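Local coordinates for protein alpha,alpha-trehalose-phosphate synthase (UDP-forming) (Burkholderia multivorans, PDB 5UOF) that belongs to glycosyltransferase family 20 and has the two-domain GT-B architecture, at residues 188-193 with 462-467; 231-236 with 455-460. All blocks are in the same frame, centred on the assembly; numbering follows the deposited sequence.

Contact 1: 188-193 with 462-467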
ATOM      1  N   ALA A 188     -12.616  16.508 -13.492  1.00 15.10           N
ATOM      2  CA  ALA A 188     -12.800  17.774 -14.197  1.00 16.28           C
ATOM      3  C   ALA A 188     -12.136  17.780 -15.569  1.00 17.75           C
ATOM      4  O   ALA A 188     -12.488  18.617 -16.409  1.00 20.56           O
ATOM      5  CB  ALA A 188     -12.260  18.929 -13.348  1.00 16.66           C
ATOM      6  N   TYR A 189     -11.195  16.865 -15.806  1.00 16.75           N
ATOM      7  CA  TYR A 189     -10.558  16.698 -17.107  1.00 22.47           C
ATOM      8  C   TYR A 189     -11.466  15.945 -18.073  1.00 25.27           C
ATOM      9  O   TYR A 189     -12.212  15.046 -17.682  1.00 20.56           O
ATOM     10  CB  TYR A 189      -9.231  15.935 -16.956  1.00 14.50           C
ATOM     11  CG  TYR A 189      -8.217  16.693 -16.135  1.00 14.35           C
ATOM     12  CD1 TYR A 189      -7.425  17.676 -16.724  1.00 17.81           C
ATOM     13  CD2 TYR A 189      -8.058  16.443 -14.764  1.00 16.73           C
ATOM     14  CE1 TYR A 189      -6.499  18.394 -15.986  1.00 16.67           C
ATOM     15  CE2 TYR A 189      -7.141  17.167 -14.010  1.00 18.61           C
ATOM     16  CZ  TYR A 189      -6.371  18.149 -14.628  1.00 19.73           C
ATOM     17  OH  TYR A 189      -5.461  18.888 -13.902  1.00 16.99           O
ATOM     18  N   ASP A 190     -11.394  16.322 -19.357  1.00 17.50           N
ATOM     19  CA  ASP A 190     -12.050  15.524 -20.387  1.00 17.35           C
ATOM     20  C   ASP A 190     -11.275  14.254 -20.691  1.00 19.20           C
ATOM     21  O   ASP A 190     -11.871  13.253 -21.102  1.00 21.73           O
ATOM     22  CB  ASP A 190     -12.219  16.338 -21.665  1.00 18.42           C
ATOM     23  CG  ASP A 190     -12.974  17.604 -21.420  1.00 21.84           C
ATOM     24  OD1 ASP A 190     -14.187  17.513 -21.138  1.00 24.47           O
ATOM     25  OD2 ASP A 190     -12.340  18.675 -21.453  1.00 25.60           O
ATOM     26  N   VAL A 191      -9.957  14.285 -20.507  1.00 19.24           N
ATOM     27  CA  VAL A 191      -9.096  13.125 -20.691  1.00 19.55           C
ATOM     28  C   VAL A 191      -8.185  13.015 -19.477  1.00 19.73           C
ATOM     29  O   VAL A 191      -7.509  13.985 -19.109  1.00 16.71           O
ATOM     30  CB  VAL A 191      -8.255  13.224 -21.980  1.00 16.22           C
ATOM     31  CG1 VAL A 191      -7.406  11.956 -22.161  1.00 17.08           C
ATOM     32  CG2 VAL A 191      -9.143  13.477 -23.214  1.00 21.60           C
ATOM     33  N   THR A 192      -8.178  11.845 -18.845  1.00 17.38           N
ATOM     34  CA  THR A 192      -7.295  11.555 -17.720  0.57 16.90           C
ATOM     35  C   THR A 192      -6.410  10.383 -18.123  1.00 18.71           C
ATOM     36  O   THR A 192      -6.894   9.253 -18.249  1.00 17.86           O
ATOM     37  CB  THR A 192      -8.107  11.253 -16.462  0.57 17.59           C
ATOM     38  OG1 THR A 192      -8.961  12.372 -16.181  0.57 19.47           O
ATOM     39  CG2 THR A 192      -7.198  11.032 -15.284  0.57 14.66           C
ATOM     40  N   GLY A 193      -5.128  10.656 -18.337  1.00 18.50           N
ATOM     41  CA  GLY A 193      -4.197   9.667 -18.850  1.00 13.06           C
ATOM     42  C   GLY A 193      -3.232   9.197 -17.784  1.00 17.02           C
ATOM     43  O   GLY A 193      -2.834   9.967 -16.903  1.00 14.40           O
ATOM     44  N   ARG A 462      -8.203  16.231 -29.360  1.00 22.19           N
ATOM     45  CA  ARG A 462      -8.916  16.683 -30.547  1.00 23.24           C
ATOM     46  C   ARG A 462     -10.244  15.959 -30.707  1.00 25.28           C
ATOM     47  O   ARG A 462     -11.213  16.547 -31.201  1.00 27.19           O
ATOM     48  CB  ARG A 462      -8.031  16.504 -31.781  1.00 23.05           C
ATOM     49  CG  ARG A 462      -6.865  17.462 -31.793  1.00 24.44           C
ATOM     50  CD  ARG A 462      -5.899  17.212 -32.939  1.00 29.97           C
ATOM     51  NE  ARG A 462      -4.866  18.244 -32.977  1.00 34.79           N
ATOM     52  CZ  ARG A 462      -3.661  18.085 -33.517  1.00 32.08           C
ATOM     53  NH1 ARG A 462      -3.319  16.927 -34.066  1.00 30.12           N
ATOM     54  NH2 ARG A 462      -2.791  19.086 -33.497  1.00 31.68           N
ATOM     55  N   SER A 463     -10.320  14.693 -30.281  1.00 24.31           N
ATOM     56  CA  SER A 463     -11.588  13.970 -30.352  1.00 23.56           C
ATOM     57  C   SER A 463     -12.629  14.579 -29.422  1.00 25.32           C
ATOM     58  O   SER A 463     -13.818  14.621 -29.762  1.00 29.52           O
ATOM     59  CB  SER A 463     -11.383  12.494 -30.020  1.00 25.94           C
ATOM     60  OG  SER A 463     -10.727  11.844 -31.091  1.00 30.10           O
ATOM     61  N   VAL A 464     -12.211  15.029 -28.235  1.00 27.50           N
ATOM     62  CA  VAL A 464     -13.133  15.736 -27.348  1.00 28.95           C
ATOM     63  C   VAL A 464     -13.717  16.950 -28.060  1.00 28.03           C
ATOM     64  O   VAL A 464     -14.935  17.167 -28.066  1.00 26.78           O
ATOM     65  CB  VAL A 464     -12.428  16.137 -26.042  1.00 23.91           C
ATOM     66  CG1 VAL A 464     -13.373  16.977 -25.168  1.00 26.12           C
ATOM     67  CG2 VAL A 464     -11.978  14.907 -25.290  1.00 22.83           C
ATOM     68  N   ALA A 465     -12.853  17.753 -28.687  1.00 27.71           N
ATOM     69  CA  ALA A 465     -13.317  18.949 -29.383  1.00 29.50           C
ATOM     70  C   ALA A 465     -14.287  18.596 -30.504  1.00 31.39           C
ATOM     71  O   ALA A 465     -15.317  19.261 -30.680  1.00 33.33           O
ATOM     72  CB  ALA A 465     -12.121  19.732 -29.927  1.00 26.81           C
ATOM     73  N   ALA A 466     -13.986  17.539 -31.261  1.00 30.50           N
ATOM     74  CA  ALA A 466     -14.844  17.172 -32.382  1.00 31.91           C
ATOM     75  C   ALA A 466     -16.209  16.699 -31.903  1.00 33.39           C
ATOM     76  O   ALA A 466     -17.234  17.022 -32.515  1.00 31.96           O
ATOM     77  CB  ALA A 466     -14.166  16.095 -33.227  1.00 32.07           C
ATOM     78  N   ALA A 467     -16.246  15.933 -30.807  1.00 34.20           N
ATOM     79  CA  ALA A 467     -17.521  15.462 -30.277  1.00 35.16           C
ATOM     80  C   ALA A 467     -18.376  16.627 -29.797  1.00 40.49           C
ATOM     81  O   ALA A 467     -19.574  16.697 -30.097  1.00 42.64           O
ATOM     82  CB  ALA A 467     -17.279  14.459 -29.147  1.00 41.65           C
TER

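Contact 2: 231-236 with 455-460. With EDO (1,2-ethanediol), chain Q.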
ATOM      1  N   ALA A 231      -7.510   6.493 -19.953  1.00 14.13           N
ATOM      2  CA  ALA A 231      -6.686   5.649 -20.812  1.00 13.79           C
ATOM      3  C   ALA A 231      -5.245   5.668 -20.326  1.00 14.10           C
ATOM      4  O   ALA A 231      -4.834   6.552 -19.566  1.00 13.20           O
ATOM      5  CB  ALA A 231      -6.751   6.094 -22.278  1.00 16.01           C
ATOM      6  N   ALA A 232      -4.481   4.677 -20.795  1.00 13.28           N
ATOM      7  CA  ALA A 232      -3.055   4.563 -20.528  1.00 13.34           C
ATOM      8  C   ALA A 232      -2.274   5.007 -21.758  1.00 15.55           C
ATOM      9  O   ALA A 232      -2.614   4.624 -22.886  1.00 17.36           O
ATOM     10  CB  ALA A 232      -2.669   3.124 -20.165  1.00 12.73           C
ATOM     11  N   TYR A 233      -1.250   5.829 -21.534  1.00 15.96           N
ATOM     12  CA  TYR A 233      -0.360   6.345 -22.582  1.00 13.89           C
ATOM     13  C   TYR A 233       1.067   6.192 -22.070  1.00 11.79           C
ATOM     14  O   TYR A 233       1.664   7.163 -21.592  1.00 13.49           O
ATOM     15  CB  TYR A 233      -0.637   7.822 -22.903  1.00 16.03           C
ATOM     16  CG  TYR A 233      -2.085   8.214 -23.136  1.00 18.31           C
ATOM     17  CD1 TYR A 233      -2.953   8.413 -22.073  1.00 14.65           C
ATOM     18  CD2 TYR A 233      -2.571   8.440 -24.420  1.00 16.66           C
ATOM     19  CE1 TYR A 233      -4.274   8.784 -22.283  1.00 14.21           C
ATOM     20  CE2 TYR A 233      -3.886   8.824 -24.646  1.00 16.04           C
ATOM     21  CZ  TYR A 233      -4.732   8.998 -23.566  1.00 17.76           C
ATOM     22  OH  TYR A 233      -6.036   9.369 -23.765  1.00 19.20           O
ATOM     23  N   PRO A 234       1.618   4.976 -22.083  1.00 12.43           N
ATOM     24  CA  PRO A 234       2.976   4.774 -21.545  1.00 12.32           C
ATOM     25  C   PRO A 234       4.009   5.608 -22.298  1.00 15.07           C
ATOM     26  O   PRO A 234       4.069   5.584 -23.525  1.00 18.42           O
ATOM     27  CB  PRO A 234       3.215   3.270 -21.740  1.00 15.75           C
ATOM     28  CG  PRO A 234       2.181   2.813 -22.737  1.00 16.77           C
ATOM     29  CD  PRO A 234       0.991   3.711 -22.499  1.00 14.56           C
ATOM     30  N   ILE A 235       4.821   6.353 -21.551  1.00 11.77           N
ATOM     31  CA  ILE A 235       5.811   7.248 -22.149  1.00 12.26           C
ATOM     32  C   ILE A 235       7.015   6.437 -22.610  1.00 16.16           C
ATOM     33  O   ILE A 235       7.606   5.678 -21.828  1.00 13.63           O
ATOM     34  CB  ILE A 235       6.241   8.334 -21.149  1.00 15.82           C
ATOM     35  CG1 ILE A 235       5.070   9.259 -20.820  1.00 17.01           C
ATOM     36  CG2 ILE A 235       7.414   9.148 -21.708  1.00 19.45           C
ATOM     37  CD1 ILE A 235       5.459  10.456 -19.943  1.00 15.75           C
ATOM     38  N   GLY A 236       7.410   6.624 -23.870  1.00 15.82           N
ATOM     39  CA  GLY A 236       8.560   5.954 -24.421  1.00 13.67           C
ATOM     40  C   GLY A 236       9.719   6.895 -24.677  1.00 15.87           C
ATOM     41  O   GLY A 236       9.790   8.011 -24.139  1.00 16.46           O
ATOM     42  N   ASP A 455       1.319  11.868 -29.796  1.00 18.08           N
ATOM     43  CA  ASP A 455       0.329  11.887 -30.868  1.00 23.18           C
ATOM     44  C   ASP A 455      -1.014  11.336 -30.410  1.00 21.27           C
ATOM     45  O   ASP A 455      -2.064  11.881 -30.777  1.00 22.53           O
ATOM     46  CB  ASP A 455       0.837  11.091 -32.068  1.00 21.18           C
ATOM     47  CG  ASP A 455       1.944  11.805 -32.816  1.00 24.38           C
ATOM     48  OD1 ASP A 455       2.066  13.044 -32.681  1.00 27.40           O
ATOM     49  OD2 ASP A 455       2.690  11.121 -33.541  1.00 28.22           O
ATOM     50  N   THR A 456      -1.014  10.255 -29.618  1.00 20.78           N
ATOM     51  CA  THR A 456      -2.285   9.665 -29.203  0.78 17.97           C
ATOM     52  C   THR A 456      -2.987  10.539 -28.171  1.00 16.55           C
ATOM     53  O   THR A 456      -4.216  10.667 -28.191  1.00 17.21           O
ATOM     54  CB  THR A 456      -2.065   8.249 -28.666  0.78 18.13           C
ATOM     55  OG1 THR A 456      -1.149   8.288 -27.574  0.78 22.01           O
ATOM     56  CG2 THR A 456      -1.480   7.357 -29.761  0.78 15.34           C
ATOM     57  N   PHE A 457      -2.225  11.162 -27.264  1.00 17.15           N
ATOM     58  CA  PHE A 457      -2.876  12.019 -26.279  1.00 17.95           C
ATOM     59  C   PHE A 457      -3.469  13.250 -26.956  1.00 23.55           C
ATOM     60  O   PHE A 457      -4.629  13.603 -26.716  1.00 20.64           O
ATOM     61  CB  PHE A 457      -1.908  12.425 -25.167  1.00 15.98           C
ATOM     62  CG  PHE A 457      -2.605  12.961 -23.942  1.00 18.49           C
ATOM     63  CD1 PHE A 457      -3.094  14.258 -23.909  1.00 17.06           C
ATOM     64  CD2 PHE A 457      -2.795  12.155 -22.832  1.00 16.34           C
ATOM     65  CE1 PHE A 457      -3.755  14.746 -22.789  1.00 17.39           C
ATOM     66  CE2 PHE A 457      -3.449  12.630 -21.706  1.00 17.52           C
ATOM     67  CZ  PHE A 457      -3.936  13.934 -21.681  1.00 17.13           C
ATOM     68  N   VAL A 458      -2.701  13.892 -27.839  1.00 17.68           N
ATOM     69  CA  VAL A 458      -3.218  15.068 -28.539  1.00 19.20           C
ATOM     70  C   VAL A 458      -4.428  14.694 -29.392  1.00 21.16           C
ATOM     71  O   VAL A 458      -5.406  15.446 -29.470  1.00 20.40           O
ATOM     72  CB  VAL A 458      -2.104  15.726 -29.374  1.00 22.21           C
ATOM     73  CG1 VAL A 458      -2.692  16.792 -30.309  1.00 24.86           C
ATOM     74  CG2 VAL A 458      -1.053  16.337 -28.455  1.00 23.79           C
ATOM     75  N   ALA A 459      -4.393  13.515 -30.025  1.00 22.88           N
ATOM     76  CA  ALA A 459      -5.533  13.067 -30.820  1.00 23.94           C
ATOM     77  C   ALA A 459      -6.774  12.879 -29.959  1.00 21.14           C
ATOM     78  O   ALA A 459      -7.893  13.169 -30.398  1.00 20.90           O
ATOM     79  CB  ALA A 459      -5.199  11.767 -31.550  1.00 23.65           C
ATOM     80  N   ASP A 460      -6.606  12.386 -28.731  1.00 20.21           N
ATOM     81  CA  ASP A 460      -7.767  12.226 -27.864  1.00 19.65           C
ATOM     82  C   ASP A 460      -8.327  13.578 -27.434  1.00 20.43           C
ATOM     83  O   ASP A 460      -9.545  13.732 -27.320  1.00 21.21           O
ATOM     84  CB  ASP A 460      -7.414  11.355 -26.658  1.00 21.53           C
ATOM     85  CG  ASP A 460      -7.274   9.877 -27.029  1.00 27.18           C
ATOM     86  OD1 ASP A 460      -7.633   9.516 -28.172  1.00 27.02           O
ATOM     87  OD2 ASP A 460      -6.801   9.076 -26.190  1.00 24.74           O
TER
HETATM   88  C1  EDO Q 515       0.235  16.156 -33.247  1.00 60.44           C
HETATM   89  O1  EDO Q 515       0.009  14.741 -33.247  1.00 53.50           O
HETATM   90  C2  EDO Q 515       1.437  16.492 -32.376  1.00 62.82           C
HETATM   91  O2  EDO Q 515       2.659  16.438 -33.129  1.00 63.28           O

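Contact 1: 188-193 with 462-467
Asp-190 and Val-464 meet where the loop residue just before strand 191-194 packs against the helix 450-472, and the aspartate side chain can be traced outward from the backbone. Its CB is the atom pressed most closely on the helix, 3.7 Å from CG1 of Val-464 and 3.9 Å from CG2 of the same residue, which places it against both prongs of the valine. The next atom, CG, keeps to one prong only, with Val-464 CG1 3.8 Å away. At the tip OD1 is still 4.1 Å from Val-464 CG1, and no polar bond reaches the helix segment. The two side chains run at about a right angle, the methylene lying across the fork of the valine and the carboxylate carbon beside CG1. The oxygens turn instead to the neighbouring strands and helix: OD1 forms a salt bridge with Arg-226, while OD2 forms one with Arg-151 and also accepts a hydrogen bond from the backbone N of Ile-159. Two guanidinium groups around one carboxylate would be expected to keep it ionised, and together they fix the rotation of the group whose inner carbons are left to pack on the valine.

As in many GT-B proteins, the C-terminal helix crosses back from the C-terminal domain to cover the N-terminal one, and residues 462-467 belong to such a helix, laid over the N-terminal sheet. Val-464 carries its CG1 anti to the backbone N (chi1 175°), which directs that methyl at Asp-190 and brings the other, CG2, toward the strand. There CG2 lies 3.8 Å from CG2 of Val-191, the two valines passing alongside each other in opposite directions. Pro-158 adds a further apolar neighbour to Val-464.

Contact 2: 231-236 with 455-460
Tyr-233 reaches from the end of strand 226-232 to three residues of the helix 450-472, Thr-456, Phe-457 and Asp-460. In the GT-B fold this long C-terminal helix returns to the N-terminal domain, and its 455-460 turns pack against the C-terminal ends of strands 191-194 and 226-232. The segment enters as strand: Ala-231 pairs through its backbone with Phe-194 of the neighbouring strand, and Tyr-233 bonds to the same residue as the strand ends.

The tyrosine then extends its ring toward the helix, CG set anti to the carbonyl carbon (chi1 -48°). Phe-457 comes down over one face of it, with CD2 3.6 Å above the plane and over the ring centre; between the two rings the nearest atoms are Tyr-233 CE1 and Phe-457 CD2, at 3.7 Å. This is an edge-to-face pair, the edge of Phe-457 turned to the tyrosine face, with centroids 4.9 Å apart and planes at 56°. Along the rim of the same ring, close to its plane, Asp-460 takes the hydroxyl: Tyr-233 OH donates to Asp-460 OD2 over 2.6 Å, and OD2 receives it on its anti lone pair, the one pointing away from the other oxygen. The carboxylate is turned 66° from the ring, so the two groups are far from coplanar. Thr-456 OG1 lies at the rim as well, 3.5 Å from Tyr-233 CD2 in the modelled conformer, one of two, so that contact is less certain; its hydrogen bond goes to Val-452 O.

Further on, Pro-234 O accepts a bond from Asn-448 ND2 and Ile-235 N donates to Gln-195 OE1. On the helix, away from the tyrosine, 1,2-ethanediol, probably from the crystallisation liquor, donates from O1 to OD1 of Asp-455, 2.7 Å away.

How the contacts relate
Contacts 1 and 2 lie 12 Å apart, centre to centre, as successive footprints of the helix 450-472 on neighbouring strands of the N-terminal sheet, and they touch through side chains. Val-191 of contact 1 packs its CG1 3.3 Å from the hydroxyl oxygen of Tyr-233 in contact 2, and the same CG1 is 4.0 Å from Phe-457 CZ. Gly-193, lacking a side chain, brings its CA to 3.5 Å from Tyr-233 CE1. Val-191 thus bridges the two helix segments. The sodium site of Arg-360, Ser-362 and Gln-385 belongs to the other domain and takes no part in either contact.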